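Local coordinates for protein acinetobacter secreted protease CpaA (Acinetobacter nosocomialis M2, PDB 6O38) that is a secreted zinc metalloprotease, probably exported through the type II secretion system with the help of its chaperone CpaB, at residues Lys118-Asp123 and Val145-Val150. Residues are numbered along the deposited sequence; the frame is centred on the assembly and turned at random.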
loop_
_atom_site.group_PDB
_atom_site.type_symbol
_atom_site.label_atom_id
_atom_site.label_comp_id
_atom_site.label_asym_id
_atom_site.label_seq_id
_atom_site.Cartn_x
_atom_site.Cartn_y
_atom_site.Cartn_z
ATOM N N LYS A 118 21.179 -8.898 17.824
ATOM C CA LYS A 118 21.336 -7.509 18.231
ATOM C C LYS A 118 22.810 -7.135 18.219
ATOM O O LYS A 118 23.635 -7.827 18.824
ATOM C CB LYS A 118 20.746 -7.271 19.624
ATOM C CG LYS A 118 20.965 -5.862 20.154
ATOM C CD LYS A 118 20.037 -5.556 21.318
ATOM C CE LYS A 118 20.822 -5.230 22.579
ATOM N NZ LYS A 118 20.138 -4.201 23.411
ATOM N N VAL A 119 23.136 -6.044 17.532
ATOM C CA VAL A 119 24.472 -5.459 17.571
ATOM C C VAL A 119 24.405 -4.228 18.464
ATOM O O VAL A 119 23.721 -3.249 18.138
ATOM C CB VAL A 119 24.976 -5.103 16.163
ATOM C CG1 VAL A 119 26.312 -4.382 16.247
ATOM C CG2 VAL A 119 25.102 -6.360 15.318
ATOM N N LEU A 120 25.116 -4.272 19.586
ATOM C CA LEU A 120 25.011 -3.263 20.631
ATOM C C LEU A 120 26.375 -2.615 20.836
ATOM O O LEU A 120 27.372 -3.313 21.046
ATOM C CB LEU A 120 24.468 -3.906 21.915
ATOM C CG LEU A 120 24.317 -3.215 23.271
ATOM C CD1 LEU A 120 25.484 -3.578 24.163
ATOM C CD2 LEU A 120 24.148 -1.700 23.156
ATOM N N ILE A 121 26.411 -1.285 20.771
ATOM C CA ILE A 121 27.635 -0.500 20.907
ATOM C C ILE A 121 27.613 0.228 22.244
ATOM O O ILE A 121 26.617 0.875 22.590
ATOM C CB ILE A 121 27.789 0.496 19.745
ATOM C CG1 ILE A 121 27.921 -0.250 18.416
ATOM C CG2 ILE A 121 28.987 1.404 19.973
ATOM C CD1 ILE A 121 28.111 0.659 17.228
ATOM N N GLN A 122 28.713 0.127 22.991
ATOM C CA GLN A 122 28.847 0.752 24.299
ATOM C C GLN A 122 30.126 1.578 24.366
ATOM O O GLN A 122 30.974 1.537 23.469
ATOM C CB GLN A 122 28.869 -0.293 25.421
ATOM C CG GLN A 122 27.795 -1.346 25.327
ATOM C CD GLN A 122 27.855 -2.340 26.470
ATOM O OE1 GLN A 122 28.806 -3.116 26.582
ATOM N NE2 GLN A 122 26.842 -2.319 27.327
ATOM N N ASP A 123 30.247 2.338 25.461
ATOM C CA ASP A 123 31.453 3.125 25.704
ATOM C C ASP A 123 32.690 2.237 25.726
ATOM O O ASP A 123 33.730 2.591 25.157
ATOM C CB ASP A 123 31.321 3.900 27.017
ATOM C CG ASP A 123 30.561 5.204 26.849
ATOM O OD1 ASP A 123 30.428 5.663 25.693
ATOM O OD2 ASP A 123 30.102 5.770 27.861
ATOM N N VAL A 145 22.047 -0.966 17.788
ATOM C CA VAL A 145 21.722 -0.024 18.852
ATOM C C VAL A 145 23.018 0.402 19.528
ATOM O O VAL A 145 23.949 -0.399 19.669
ATOM C CB VAL A 145 20.730 -0.637 19.866
ATOM C CG1 VAL A 145 21.304 -1.902 20.488
ATOM C CG2 VAL A 145 20.351 0.376 20.939
ATOM N N SER A 146 23.088 1.670 19.924
ATOM C CA SER A 146 24.267 2.219 20.580
ATOM C C SER A 146 23.857 2.963 21.841
ATOM O O SER A 146 22.895 3.737 21.825
ATOM C CB SER A 146 25.035 3.157 19.643
ATOM O OG SER A 146 26.091 3.809 20.328
ATOM N N THR A 147 24.586 2.719 22.929
ATOM C CA THR A 147 24.456 3.492 24.157
ATOM C C THR A 147 25.718 4.287 24.465
ATOM O O THR A 147 25.801 4.919 25.524
ATOM C CB THR A 147 24.116 2.576 25.337
ATOM O OG1 THR A 147 25.253 1.767 25.663
ATOM C CG2 THR A 147 22.936 1.678 24.995
ATOM N N ALA A 148 26.698 4.268 23.566
ATOM C CA ALA A 148 27.948 4.976 23.788
ATOM C C ALA A 148 27.747 6.483 23.657
ATOM O O ALA A 148 26.815 6.963 23.007
ATOM C CB ALA A 148 29.015 4.503 22.801
ATOM N N SER A 149 28.648 7.234 24.291
ATOM C CA SER A 149 28.586 8.689 24.251
ATOM C C SER A 149 29.338 9.282 23.068
ATOM O O SER A 149 29.065 10.428 22.693
ATOM C CB SER A 149 29.142 9.277 25.552
ATOM O OG SER A 149 30.508 8.940 25.721
ATOM N N VAL A 150 30.268 8.539 22.476
ATOM C CA VAL A 150 30.940 8.946 21.247
ATOM C C VAL A 150 30.270 8.218 20.090
ATOM O O VAL A 150 30.024 7.006 20.166
ATOM C CB VAL A 150 32.450 8.654 21.311
ATOM C CG1 VAL A 150 32.952 8.044 20.011
ATOM C CG2 VAL A 150 33.220 9.926 21.639
#
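CG of D123 stands anti to the carbonyl carbon (chi1 -83°), which carries OD1 to S149. There OD1 takes two bonds from one residue. S149 N donates to D123 OD1 at 2.8 Å, nearly straight (166°) and on the syn side, close to the carboxylate plane. At S149, OG sits between the backbone N and the carbonyl carbon (chi1 62°), and this torsion brings the hydroxyl to the same oxygen. S149 OG donates to D123 OD1 at 3.3 Å, further out of that plane. This double grip probably fixes the rotation of the carboxylate. CB of A148 lies beside D123 OD1.

Upstream the two chains pair as parallel strands. V145 N donates to V119 O, and V145 O accepts from I121 N. I121 O then receives T147 N at 2.8 Å, where the second strand has already ended. T147 OG1 adds only a weak bond to the same oxygen.

L120 and V145 share one face of the sheet. L120 CD2 reaches V145 CG1 at 3.9 Å and T147 CG2 at 4.0 Å, while the K118 chain also runs past V145 CG1. I121 and S146 lie on the opposite face, where the side chain of L167 touches both; W126 also touches I121.

The sequence here is of the StcE beta-sandwich family. L167 lies on strand 166-167 of a separate four-strand sheet, consistent with the second layer of such a sandwich. Strand 116-121 lies between the parallel strands 90-98 and 141-146, and strand 172-178 runs antiparallel beyond 141-146.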